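PDB 2V57: TetR family transcriptional repressor LfrR from Mycobacterium smegmatis, which represses transcription of the lfrRA operon by binding directly to the promoter region upstream of the lfrR gene. Local coordinates for residues D21-V26 and G36-A41; A62-V67 and L104-E109; A73-A78 and E94-L99; A128-L133 and W147-F152. One frame throughout, in Å; residues are numbered along the deposited sequence.

The four contacts run from the DNA-binding end of this all-helical TetR-family repressor into its regulatory part. Contact 1 holds the first helix of the helix-turn-helix against the helix before it. It touches contact 2, where M24 CG lies 3.2 Å from L63 CD1. Contacts 2 and 3 share the long helix 56-77 and have centres about 16 Å apart. Contact 4 lies beyond contact 3, their nearest atoms about 4 Å apart, and is about 32 Å from contact 1 between centres, on the opposite side of the chain's centre. Contacts 2 and 4 both reach the second subunit, while a sulfate ion sits beside R65 in contact 2.

Contact 1 (D21-V26 and G36-A41); sequences DAAMLV and GDIAAA
I38 and V26 bury the largest shares of surface where 21-26 meets 36-41, and A22 fills in beside them. The two helical segments approach to 8.6 Å between their axes and cross at 114°; the small side chains of A22, A23 and A41 are consistent with so near an approach. I38 lies against the backbone of the other helix: its CG2 branch is 3.9 Å from A23 N and 4.0 Å from A23 CB, while CD1 reaches the same methyl from farther along the chain. V26 divides its work between two branches. With CG1 opposite the backbone N (chi1 169°), that methyl faces I38 CG1 at 4.2 Å and also D37 OD1, whereas CG2 meets A41 CB at 3.6 Å. A22 CB rests on I38 and A41, which lie one turn apart, 3.8 Å from I38 O and 4.0 Å from A41 CB. No hydrogen bond joins the segments, so the fit depends on apolar shape, with the D37 carboxylate at its margin. Such an interface illustrates how a helix-turn-helix, here residues 34-53, is held by the helix that precedes it. Helix 56-77 packs against both helices: I38 on L59, and M24, from another side of helix 11-27, on L63, H66 and L70.

Contact 2 (A62-V67 and L104-E109); sequences ALARHV and LFVYYE. With SO4 (sulfate ion), chain G.
The F105 ring meets L63 CD2 obliquely, its CD2 atom 4.4 Å from that methyl, while V106 CG1 lies in the ring plane at the edge. On the far side of segment 62-67, the flat guanidinium of R65 has A62 CA over one face, offset toward the rim, and the sulfate at its edge, near the plane. There R65 NH1 donates a fairly straight hydrogen bond to sulfate O1 (2.9 Å, 157° at the hydrogen), and NE adds a weak, more bent one to the same oxygen. A bend at chi3 (-66°) folds the arginine back over A62 and brings both donors to that oxygen. Y53 and R16 also bond the ion, which probably came from the crystallisation liquor. In TetR-family proteins a long helix leads from the DNA-binding domain into the regulatory domain; helix 56-77 has that place here, and V106 packs into its flank. The V106 side chain straddles A64: CG1 is 3.9 Å from A64 CA, and CG2 turns the other way to reach V67 CG1, also at 3.9 Å. L63 crosses V106 at about a right angle, touching CG1 with CD2 at 4.2 Å. E109, extended beyond CG, brings OE1 to 3.2 Å from A64 CB, a close carboxylate-methyl approach in a buried setting. From the same turn Y107 and Y108 point their hydroxyls at the second subunit, bonding E161 and K164 of that chain respectively.

Contact 3 (A73-A78 and E94-L99); sequences AAIERA and ESQLDL
Q96 sets CG opposite its carbonyl carbon and then bends at chi2 (-62°), and this bend carries its amide across to I75, while S95 holds OG between its own backbone N and carbonyl carbon (chi1 81°), facing A74. Q96 NE2 consequently lies beside I75 CG1 at 3.1 Å, a tight meeting of amide nitrogen and methylene, and 3.7 Å from A74 CB. The same nitrogen donates to S95 OG (3.2 Å, 158° at the hydrogen), with the acceptor tilted a little out of the amide plane. Beyond the two segments, Q96 OE1 is hydrogen-bonded to S71 OG, and S95 OG to V92 O. Both ends of the glutamine amide are thus engaged, which fixes its rotation within a buried interface. Closer to the backbone, S95 CB sits 3.5 Å from A74 O and 3.9 Å from A74 CB, and A78 CB approaches S95 CB from the next turn. Small residues on both sides are consistent with the close approach of the helices, the CA atoms of A74 and S95 being 5.4 Å apart. W153 and M156 of helix 147-164 also pack on Q96. Through its OE1 bond to S71 of helix 56-77, Q96 of helix 85-97 exemplifies a polar side chain bridging neighbouring helices in the all-helical regulatory core of a TetR-family protein.

Contact 4 (A128-L133 and W147-F152); sequences AIVEVL and WARRVF
I129 and L133 of helix 128-134 lean on F152 of helix 147-164, which in this all-helical TetR-type regulatory domain also faces the second subunit, consistent with the helix-bundle dimer interface of the family. The axes of the two short segments cross at 100°, 9.3 Å apart at their closest. One CH-pi contact dominates: I129 CD1 stands 3.8 Å from the centroid of the F152 ring and 14° off its normal, with CG1 of the same residue running over the ring at 3.8 Å from F152 CG. The isoleucine can lie over the face in this way because CG1 points opposite its backbone N (chi1 -177°). Purely aliphatic contacts complete the apolar part. L133 CD1 meets F152 CB at 4.1 Å and A148 CB at 4.5 Å, approaching the phenyl ring obliquely. V92 and V93 of helix 85-97 pack on I129 and F152 respectively, enclosing them further, and L89 lies against L133. Among the charged groups, R149 lays its aliphatic stem in the contact and bends at chi3, and its guanidinium makes long, weak ion pairs with D126 and E127. R150 and W147 turn to the partner chain instead, R150 in a salt bridge with D165 of the second subunit and W147 NE1 hydrogen-bonded to S179 of that subunit. Alongside the arginine stem, V130 CG2 lies 3.9 Å from R149 CB and borders the edge of the guanidinium, near its plane.

Contact 1 (D21-V26 and G36-A41)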
loop_
_atom_site.group_PDB
_atom_site.type_symbol
_atom_site.label_atom_id
_atom_site.label_comp_id
_atom_site.label_asym_id
_atom_site.label_seq_id
_atom_site.Cartn_x
_atom_site.Cartn_y
_atom_site.Cartn_z
ATOM N N ASP B 21 20.964 -2.998 -5.620
ATOM C CA ASP B 21 21.091 -1.722 -4.940
ATOM C C ASP B 21 20.680 -0.589 -5.883
ATOM O O ASP B 21 20.033 0.361 -5.466
ATOM C CB ASP B 21 22.516 -1.503 -4.430
ATOM C CG ASP B 21 22.821 -2.287 -3.152
ATOM O OD1 ASP B 21 21.909 -2.923 -2.598
ATOM O OD2 ASP B 21 23.992 -2.257 -2.705
ATOM N N ALA B 22 21.036 -0.711 -7.158
ATOM C CA ALA B 22 20.617 0.274 -8.146
ATOM C C ALA B 22 19.101 0.244 -8.364
ATOM O O ALA B 22 18.468 1.294 -8.543
ATOM C CB ALA B 22 21.354 0.072 -9.477
ATOM N N ALA B 23 18.527 -0.949 -8.356
ATOM C CA ALA B 23 17.092 -1.092 -8.525
ATOM C C ALA B 23 16.358 -0.440 -7.354
ATOM O O ALA B 23 15.355 0.247 -7.543
ATOM C CB ALA B 23 16.710 -2.575 -8.672
ATOM N N MET B 24 16.859 -0.660 -6.143
ATOM C CA MET B 24 16.232 -0.078 -4.954
ATOM C C MET B 24 16.184 1.452 -5.017
ATOM O O MET B 24 15.206 2.076 -4.580
ATOM C CB MET B 24 16.972 -0.516 -3.685
ATOM C CG MET B 24 16.619 -1.887 -3.197
ATOM S SD MET B 24 17.450 -2.251 -1.649
ATOM C CE MET B 24 16.869 -0.892 -0.640
ATOM N N LEU B 25 17.237 2.065 -5.557
ATOM C CA LEU B 25 17.266 3.526 -5.663
ATOM C C LEU B 25 16.429 4.039 -6.831
ATOM O O LEU B 25 15.644 4.990 -6.702
ATOM C CB LEU B 25 18.721 4.004 -5.803
ATOM C CG LEU B 25 18.941 5.500 -6.009
ATOM C CD1 LEU B 25 18.544 6.282 -4.757
ATOM C CD2 LEU B 25 20.403 5.757 -6.385
ATOM N N VAL B 26 16.592 3.406 -7.986
ATOM C CA VAL B 26 15.975 3.905 -9.213
ATOM C C VAL B 26 14.451 3.713 -9.207
ATOM O O VAL B 26 13.697 4.632 -9.528
ATOM C CB VAL B 26 16.581 3.221 -10.446
ATOM C CG1 VAL B 26 15.766 3.544 -11.705
ATOM C CG2 VAL B 26 18.055 3.655 -10.605
ATOM N N GLY B 36 17.307 -1.690 -18.557
ATOM C CA GLY B 36 18.524 -1.078 -19.072
ATOM C C GLY B 36 18.912 0.182 -18.329
ATOM O O GLY B 36 20.087 0.513 -18.175
ATOM N N ASP B 37 17.909 0.906 -17.859
ATOM C CA ASP B 37 18.163 2.111 -17.101
ATOM C C ASP B 37 18.722 1.731 -15.731
ATOM O O ASP B 37 19.621 2.384 -15.205
ATOM C CB ASP B 37 16.879 2.918 -16.964
ATOM C CG ASP B 37 17.108 4.244 -16.310
ATOM O OD1 ASP B 37 17.179 4.271 -15.063
ATOM O OD2 ASP B 37 17.226 5.252 -17.043
ATOM N N ILE B 38 18.190 0.663 -15.157
ATOM C CA ILE B 38 18.735 0.144 -13.905
ATOM C C ILE B 38 20.171 -0.345 -14.103
ATOM O O ILE B 38 21.036 -0.145 -13.238
ATOM C CB ILE B 38 17.848 -0.978 -13.338
ATOM C CG1 ILE B 38 16.493 -0.395 -12.928
ATOM C CG2 ILE B 38 18.515 -1.655 -12.150
ATOM C CD1 ILE B 38 15.486 -1.439 -12.503
ATOM N N ALA B 39 20.429 -0.965 -15.253
ATOM C CA ALA B 39 21.780 -1.439 -15.563
ATOM C C ALA B 39 22.773 -0.277 -15.503
ATOM O O ALA B 39 23.822 -0.335 -14.844
ATOM C CB ALA B 39 21.810 -2.075 -16.940
ATOM N N ALA B 40 22.428 0.789 -16.200
ATOM C CA ALA B 40 23.287 1.956 -16.256
ATOM C C ALA B 40 23.584 2.492 -14.843
ATOM O O ALA B 40 24.721 2.844 -14.536
ATOM C CB ALA B 40 22.659 3.018 -17.127
ATOM N N ALA B 41 22.560 2.557 -13.998
ATOM C CA ALA B 41 22.714 3.047 -12.622
ATOM C C ALA B 41 23.590 2.104 -11.772
ATOM O O ALA B 41 24.161 2.515 -10.756
ATOM C CB ALA B 41 21.363 3.240 -11.976
#

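Contact 2 (A62-V67 and L104-E109)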
loop_
_atom_site.group_PDB
_atom_site.type_symbol
_atom_site.label_atom_id
_atom_site.label_comp_id
_atom_site.label_asym_id
_atom_site.label_seq_id
_atom_site.Cartn_x
_atom_site.Cartn_y
_atom_site.Cartn_z
ATOM N N ALA B 62 13.228 -10.639 -7.630
ATOM C CA ALA B 62 14.490 -10.616 -6.869
ATOM C C ALA B 62 14.623 -9.424 -5.896
ATOM O O ALA B 62 15.089 -9.586 -4.761
ATOM C CB ALA B 62 15.687 -10.646 -7.818
ATOM N N LEU B 63 14.215 -8.236 -6.335
ATOM C CA LEU B 63 14.321 -7.046 -5.493
ATOM C C LEU B 63 13.405 -7.222 -4.285
ATOM O O LEU B 63 13.782 -6.923 -3.145
ATOM C CB LEU B 63 13.897 -5.801 -6.285
ATOM C CG LEU B 63 13.790 -4.451 -5.559
ATOM C CD1 LEU B 63 15.146 -3.982 -5.137
ATOM C CD2 LEU B 63 13.126 -3.392 -6.450
ATOM N N ALA B 64 12.196 -7.716 -4.546
ATOM C CA ALA B 64 11.208 -7.923 -3.487
ATOM C C ALA B 64 11.714 -8.944 -2.461
ATOM O O ALA B 64 11.640 -8.711 -1.248
ATOM C CB ALA B 64 9.838 -8.332 -4.088
ATOM N N ARG B 65 12.230 -10.078 -2.929
ATOM C CA ARG B 65 12.945 -10.982 -2.035
ATOM C C ARG B 65 14.034 -10.246 -1.203
ATOM O O ARG B 65 14.077 -10.349 0.026
ATOM C CB ARG B 65 13.545 -12.177 -2.808
ATOM C CG ARG B 65 12.514 -13.208 -3.323
ATOM C CD ARG B 65 13.227 -14.492 -3.777
ATOM N NE ARG B 65 14.089 -14.306 -4.954
ATOM C CZ ARG B 65 13.636 -14.289 -6.214
ATOM N NH1 ARG B 65 14.476 -14.158 -7.230
ATOM N NH2 ARG B 65 12.338 -14.413 -6.465
ATOM N N HIS B 66 14.892 -9.488 -1.873
ATOM C CA HIS B 66 15.994 -8.802 -1.202
ATOM C C HIS B 66 15.503 -7.838 -0.117
ATOM O O HIS B 66 16.026 -7.856 1.007
ATOM C CB HIS B 66 16.888 -8.076 -2.223
ATOM C CG HIS B 66 18.055 -7.348 -1.606
ATOM N ND1 HIS B 66 19.072 -7.994 -0.935
ATOM C CD2 HIS B 66 18.368 -6.031 -1.581
ATOM C CE1 HIS B 66 19.953 -7.101 -0.513
ATOM N NE2 HIS B 66 19.548 -5.905 -0.892
ATOM N N VAL B 67 14.492 -7.023 -0.439
ATOM C CA VAL B 67 13.901 -6.123 0.541
ATOM C C VAL B 67 13.263 -6.843 1.725
ATOM O O VAL B 67 13.431 -6.408 2.864
ATOM C CB VAL B 67 12.893 -5.126 -0.097
ATOM C CG1 VAL B 67 12.243 -4.262 0.980
ATOM C CG2 VAL B 67 13.616 -4.244 -1.124
ATOM N N LEU B 104 7.304 0.699 -0.617
ATOM C CA LEU B 104 6.040 1.006 -1.282
ATOM C C LEU B 104 5.953 0.301 -2.622
ATOM O O LEU B 104 4.865 -0.054 -3.102
ATOM C CB LEU B 104 5.908 2.510 -1.523
ATOM C CG LEU B 104 5.827 3.417 -0.293
ATOM C CD1 LEU B 104 6.132 4.851 -0.699
ATOM C CD2 LEU B 104 4.450 3.317 0.360
ATOM N N PHE B 105 7.104 0.126 -3.252
ATOM C CA PHE B 105 7.126 -0.527 -4.556
ATOM C C PHE B 105 6.905 -2.034 -4.386
ATOM O O PHE B 105 6.132 -2.635 -5.141
ATOM C CB PHE B 105 8.439 -0.206 -5.296
ATOM C CG PHE B 105 8.511 -0.735 -6.723
ATOM C CD1 PHE B 105 8.168 0.063 -7.796
ATOM C CD2 PHE B 105 8.989 -2.015 -6.981
ATOM C CE1 PHE B 105 8.264 -0.406 -9.109
ATOM C CE2 PHE B 105 9.084 -2.491 -8.290
ATOM C CZ PHE B 105 8.716 -1.680 -9.354
ATOM N N VAL B 106 7.543 -2.649 -3.385
ATOM C CA VAL B 106 7.502 -4.112 -3.291
ATOM C C VAL B 106 6.416 -4.713 -2.388
ATOM O O VAL B 106 6.133 -5.900 -2.477
ATOM C CB VAL B 106 8.876 -4.724 -2.903
ATOM C CG1 VAL B 106 9.965 -4.238 -3.873
ATOM C CG2 VAL B 106 9.233 -4.397 -1.446
ATOM N N TYR B 107 5.797 -3.899 -1.539
ATOM C CA TYR B 107 4.842 -4.424 -0.556
ATOM C C TYR B 107 3.749 -5.331 -1.136
ATOM O O TYR B 107 3.551 -6.444 -0.657
ATOM C CB TYR B 107 4.207 -3.285 0.250
ATOM C CG TYR B 107 3.285 -3.785 1.344
ATOM C CD1 TYR B 107 3.797 -4.334 2.522
ATOM C CD2 TYR B 107 1.912 -3.712 1.201
ATOM C CE1 TYR B 107 2.956 -4.806 3.518
ATOM C CE2 TYR B 107 1.062 -4.171 2.199
ATOM C CZ TYR B 107 1.588 -4.716 3.354
ATOM O OH TYR B 107 0.734 -5.173 4.348
ATOM N N TYR B 108 3.072 -4.866 -2.178
ATOM C CA TYR B 108 1.889 -5.552 -2.722
ATOM C C TYR B 108 2.257 -6.356 -3.976
ATOM O O TYR B 108 1.389 -6.862 -4.684
ATOM C CB TYR B 108 0.790 -4.513 -3.038
ATOM C CG TYR B 108 -0.610 -5.083 -3.150
ATOM C CD1 TYR B 108 -1.217 -5.721 -2.065
ATOM C CD2 TYR B 108 -1.335 -4.981 -4.348
ATOM C CE1 TYR B 108 -2.505 -6.267 -2.173
ATOM C CE2 TYR B 108 -2.626 -5.512 -4.464
ATOM C CZ TYR B 108 -3.205 -6.154 -3.370
ATOM O OH TYR B 108 -4.475 -6.692 -3.479
ATOM N N GLU B 109 3.558 -6.465 -4.239
ATOM C CA GLU B 109 4.048 -7.142 -5.438
ATOM C C GLU B 109 3.620 -8.610 -5.660
ATOM O O GLU B 109 3.379 -9.004 -6.803
ATOM C CB GLU B 109 5.573 -7.023 -5.516
ATOM C CG GLU B 109 6.172 -7.678 -6.739
ATOM C CD GLU B 109 7.550 -7.136 -7.073
ATOM O OE1 GLU B 109 8.537 -7.900 -6.944
ATOM O OE2 GLU B 109 7.637 -5.943 -7.457
HETATM S S SO4 G . 18.257 -13.408 -7.022
HETATM O O1 SO4 G . 17.091 -13.469 -6.160
HETATM O O2 SO4 G . 18.927 -12.125 -6.921
HETATM O O3 SO4 G . 19.224 -14.459 -6.671
HETATM O O4 SO4 G . 17.783 -13.606 -8.394
#

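Contact 3 (A73-A78 and E94-L99)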
loop_
_atom_site.group_PDB
_atom_site.type_symbol
_atom_site.label_atom_id
_atom_site.label_comp_id
_atom_site.label_asym_id
_atom_site.label_seq_id
_atom_site.Cartn_x
_atom_site.Cartn_y
_atom_site.Cartn_z
ATOM N N ALA B 73 16.368 -8.830 8.567
ATOM C CA ALA B 73 17.650 -8.578 9.214
ATOM C C ALA B 73 17.531 -7.352 10.114
ATOM O O ALA B 73 18.118 -7.307 11.199
ATOM C CB ALA B 73 18.749 -8.386 8.191
ATOM N N ALA B 74 16.747 -6.366 9.676
ATOM C CA ALA B 74 16.620 -5.121 10.427
ATOM C C ALA B 74 15.865 -5.308 11.743
ATOM O O ALA B 74 16.227 -4.723 12.767
ATOM C CB ALA B 74 15.969 -4.049 9.582
ATOM N N ILE B 75 14.817 -6.118 11.722
ATOM C CA ILE B 75 14.064 -6.403 12.941
ATOM C C ILE B 75 14.963 -7.094 13.955
ATOM O O ILE B 75 14.915 -6.816 15.157
ATOM C CB ILE B 75 12.878 -7.322 12.664
ATOM C CG1 ILE B 75 12.016 -6.751 11.541
ATOM C CG2 ILE B 75 12.059 -7.514 13.931
ATOM C CD1 ILE B 75 10.851 -7.638 11.162
ATOM N N GLU B 76 15.788 -7.998 13.452
ATOM C CA GLU B 76 16.741 -8.729 14.270
ATOM C C GLU B 76 17.761 -7.765 14.893
ATOM O O GLU B 76 18.075 -7.856 16.088
ATOM C CB GLU B 76 17.443 -9.757 13.374
ATOM C CG GLU B 76 18.401 -10.705 14.038
ATOM C CD GLU B 76 18.850 -11.807 13.080
ATOM O OE1 GLU B 76 18.570 -11.701 11.863
ATOM O OE2 GLU B 76 19.472 -12.783 13.541
ATOM N N ARG B 77 18.270 -6.848 14.072
ATOM C CA ARG B 77 19.311 -5.899 14.474
ATOM C C ARG B 77 18.792 -4.919 15.533
ATOM O O ARG B 77 19.567 -4.334 16.287
ATOM C CB ARG B 77 19.812 -5.141 13.239
ATOM C CG ARG B 77 21.042 -4.276 13.444
ATOM C CD ARG B 77 21.550 -3.732 12.106
ATOM N NE ARG B 77 21.889 -4.800 11.164
ATOM C CZ ARG B 77 21.182 -5.107 10.076
ATOM N NH1 ARG B 77 20.082 -4.423 9.760
ATOM N NH2 ARG B 77 21.589 -6.100 9.293
ATOM N N ALA B 78 17.478 -4.752 15.595
ATOM C CA ALA B 78 16.867 -3.837 16.546
ATOM C C ALA B 78 16.766 -4.409 17.965
ATOM O O ALA B 78 16.231 -3.752 18.863
ATOM C CB ALA B 78 15.487 -3.416 16.053
ATOM N N GLU B 94 11.947 2.315 13.657
ATOM C CA GLU B 94 13.078 2.948 12.976
ATOM C C GLU B 94 13.729 2.008 11.982
ATOM O O GLU B 94 14.015 2.391 10.847
ATOM C CB GLU B 94 14.121 3.427 13.995
ATOM C CG GLU B 94 13.649 4.606 14.810
ATOM C CD GLU B 94 14.510 4.858 16.028
ATOM O OE1 GLU B 94 15.277 3.956 16.423
ATOM O OE2 GLU B 94 14.416 5.961 16.602
ATOM N N SER B 95 13.962 0.774 12.422
ATOM C CA SER B 95 14.626 -0.229 11.602
ATOM C C SER B 95 13.901 -0.421 10.272
ATOM O O SER B 95 14.545 -0.517 9.230
ATOM C CB SER B 95 14.760 -1.563 12.358
ATOM O OG SER B 95 13.563 -2.349 12.322
ATOM N N GLN B 96 12.570 -0.453 10.306
ATOM C CA GLN B 96 11.779 -0.586 9.079
ATOM C C GLN B 96 11.653 0.719 8.284
ATOM O O GLN B 96 11.646 0.696 7.050
ATOM C CB GLN B 96 10.384 -1.159 9.384
ATOM C CG GLN B 96 10.451 -2.467 10.154
ATOM C CD GLN B 96 11.158 -3.577 9.383
ATOM O OE1 GLN B 96 10.731 -3.962 8.296
ATOM N NE2 GLN B 96 12.238 -4.103 9.954
ATOM N N LEU B 97 11.533 1.852 8.971
ATOM C CA LEU B 97 11.475 3.124 8.262
ATOM C C LEU B 97 12.747 3.311 7.423
ATOM O O LEU B 97 12.703 3.837 6.305
ATOM C CB LEU B 97 11.290 4.300 9.225
ATOM C CG LEU B 97 10.904 5.645 8.611
ATOM C CD1 LEU B 97 9.542 5.608 7.908
ATOM C CD2 LEU B 97 10.947 6.770 9.674
ATOM N N ASP B 98 13.871 2.843 7.958
ATOM C CA ASP B 98 15.159 3.069 7.318
ATOM C C ASP B 98 15.348 2.225 6.045
ATOM O O ASP B 98 16.320 2.404 5.319
ATOM C CB ASP B 98 16.306 2.835 8.311
ATOM C CG ASP B 98 16.392 3.927 9.384
ATOM O OD1 ASP B 98 15.788 5.009 9.215
ATOM O OD2 ASP B 98 17.068 3.696 10.405
ATOM N N LEU B 99 14.418 1.321 5.770
ATOM C CA LEU B 99 14.460 0.558 4.528
ATOM C C LEU B 99 14.185 1.495 3.348
ATOM O O LEU B 99 14.606 1.223 2.228
ATOM C CB LEU B 99 13.430 -0.590 4.531
ATOM C CG LEU B 99 13.553 -1.702 5.585
ATOM C CD1 LEU B 99 12.304 -2.582 5.634
ATOM C CD2 LEU B 99 14.796 -2.548 5.327
#

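Contact 4 (A128-L133 and W147-F152)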
loop_
_atom_site.group_PDB
_atom_site.type_symbol
_atom_site.label_atom_id
_atom_site.label_comp_id
_atom_site.label_asym_id
_atom_site.label_seq_id
_atom_site.Cartn_x
_atom_site.Cartn_y
_atom_site.Cartn_z
ATOM N N ALA B 128 7.015 -11.964 13.518
ATOM C CA ALA B 128 7.868 -11.347 14.536
ATOM C C ALA B 128 7.338 -9.979 14.986
ATOM O O ALA B 128 7.279 -9.699 16.174
ATOM C CB ALA B 128 9.323 -11.238 14.051
ATOM N N ILE B 129 6.962 -9.135 14.031
ATOM C CA ILE B 129 6.386 -7.827 14.336
ATOM C C ILE B 129 5.144 -7.913 15.232
ATOM O O ILE B 129 4.966 -7.105 16.147
ATOM C CB ILE B 129 6.040 -7.059 13.049
ATOM C CG1 ILE B 129 5.497 -5.670 13.386
ATOM C CG2 ILE B 129 5.038 -7.841 12.206
ATOM C CD1 ILE B 129 6.356 -4.927 14.379
ATOM N N VAL B 130 4.296 -8.896 14.963
ATOM C CA VAL B 130 3.097 -9.133 15.748
ATOM C C VAL B 130 3.456 -9.522 17.184
ATOM O O VAL B 130 2.823 -9.058 18.137
ATOM C CB VAL B 130 2.263 -10.271 15.125
ATOM C CG1 VAL B 130 1.061 -10.614 16.000
ATOM C CG2 VAL B 130 1.832 -9.909 13.713
ATOM N N GLU B 131 4.463 -10.385 17.336
ATOM C CA GLU B 131 4.932 -10.769 18.669
ATOM C C GLU B 131 5.430 -9.555 19.414
ATOM O O GLU B 131 5.181 -9.411 20.616
ATOM C CB GLU B 131 6.053 -11.824 18.593
ATOM C CG GLU B 131 5.617 -13.100 17.938
ATOM C CD GLU B 131 4.571 -13.830 18.754
ATOM O OE1 GLU B 131 4.650 -13.795 20.002
ATOM O OE2 GLU B 131 3.657 -14.433 18.148
ATOM N N VAL B 132 6.148 -8.690 18.704
ATOM C CA VAL B 132 6.695 -7.479 19.301
ATOM C C VAL B 132 5.572 -6.527 19.737
ATOM O O VAL B 132 5.648 -5.925 20.807
ATOM C CB VAL B 132 7.647 -6.734 18.333
ATOM C CG1 VAL B 132 8.008 -5.352 18.894
ATOM C CG2 VAL B 132 8.909 -7.564 18.071
ATOM N N LEU B 133 4.532 -6.410 18.913
ATOM C CA LEU B 133 3.394 -5.539 19.232
ATOM C C LEU B 133 2.556 -6.074 20.394
ATOM O O LEU B 133 2.180 -5.335 21.312
ATOM C CB LEU B 133 2.510 -5.349 18.003
ATOM C CG LEU B 133 3.108 -4.415 16.957
ATOM C CD1 LEU B 133 2.467 -4.641 15.593
ATOM C CD2 LEU B 133 2.995 -2.952 17.406
ATOM N N TRP B 147 -4.851 -8.260 11.720
ATOM C CA TRP B 147 -5.164 -6.820 11.768
ATOM C C TRP B 147 -3.949 -6.011 12.186
ATOM O O TRP B 147 -3.610 -5.027 11.548
ATOM C CB TRP B 147 -6.324 -6.505 12.721
ATOM C CG TRP B 147 -6.751 -5.036 12.648
ATOM C CD1 TRP B 147 -6.622 -4.083 13.625
ATOM C CD2 TRP B 147 -7.330 -4.376 11.514
ATOM N NE1 TRP B 147 -7.111 -2.869 13.172
ATOM C CE2 TRP B 147 -7.546 -3.024 11.881
ATOM C CE3 TRP B 147 -7.687 -4.800 10.225
ATOM C CZ2 TRP B 147 -8.099 -2.089 11.001
ATOM C CZ3 TRP B 147 -8.246 -3.867 9.351
ATOM C CH2 TRP B 147 -8.441 -2.529 9.744
ATOM N N ALA B 148 -3.297 -6.427 13.273
ATOM C CA ALA B 148 -2.173 -5.671 13.789
ATOM C C ALA B 148 -1.065 -5.640 12.758
ATOM O O ALA B 148 -0.440 -4.608 12.550
ATOM C CB ALA B 148 -1.671 -6.247 15.123
ATOM N N ARG B 149 -0.804 -6.772 12.122
ATOM C CA ARG B 149 0.262 -6.807 11.120
ATOM C C ARG B 149 -0.028 -5.815 9.994
ATOM O O ARG B 149 0.836 -5.039 9.598
ATOM C CB ARG B 149 0.441 -8.210 10.542
ATOM C CG ARG B 149 1.585 -8.325 9.540
ATOM C CD ARG B 149 1.974 -9.816 9.345
ATOM N NE ARG B 149 0.998 -10.507 8.508
ATOM C CZ ARG B 149 -0.018 -11.224 8.976
ATOM N NH1 ARG B 149 -0.182 -11.363 10.284
ATOM N NH2 ARG B 149 -0.869 -11.801 8.131
ATOM N N ARG B 150 -1.239 -5.866 9.467
ATOM C CA ARG B 150 -1.629 -4.990 8.363
ATOM C C ARG B 150 -1.637 -3.512 8.702
ATOM O O ARG B 150 -1.263 -2.689 7.875
ATOM C CB ARG B 150 -2.989 -5.391 7.825
ATOM C CG ARG B 150 -2.881 -6.567 6.904
ATOM C CD ARG B 150 -4.083 -7.447 6.993
ATOM N NE ARG B 150 -3.965 -8.481 5.984
ATOM C CZ ARG B 150 -4.749 -9.536 5.908
ATOM N NH1 ARG B 150 -5.710 -9.705 6.804
ATOM N NH2 ARG B 150 -4.552 -10.428 4.939
ATOM N N VAL B 151 -2.077 -3.174 9.906
ATOM C CA VAL B 151 -2.043 -1.796 10.347
ATOM C C VAL B 151 -0.592 -1.331 10.504
ATOM O O VAL B 151 -0.255 -0.241 10.095
ATOM C CB VAL B 151 -2.857 -1.586 11.644
ATOM C CG1 VAL B 151 -2.619 -0.186 12.224
ATOM C CG2 VAL B 151 -4.355 -1.801 11.360
ATOM N N PHE B 152 0.265 -2.172 11.070
ATOM C CA PHE B 152 1.653 -1.789 11.233
ATOM C C PHE B 152 2.250 -1.410 9.894
ATOM O O PHE B 152 2.840 -0.349 9.745
ATOM C CB PHE B 152 2.500 -2.910 11.850
ATOM C CG PHE B 152 3.941 -2.519 12.000
ATOM C CD1 PHE B 152 4.383 -1.850 13.142
ATOM C CD2 PHE B 152 4.845 -2.755 10.967
ATOM C CE1 PHE B 152 5.717 -1.471 13.259
ATOM C CE2 PHE B 152 6.172 -2.371 11.082
ATOM C CZ PHE B 152 6.606 -1.737 12.236
#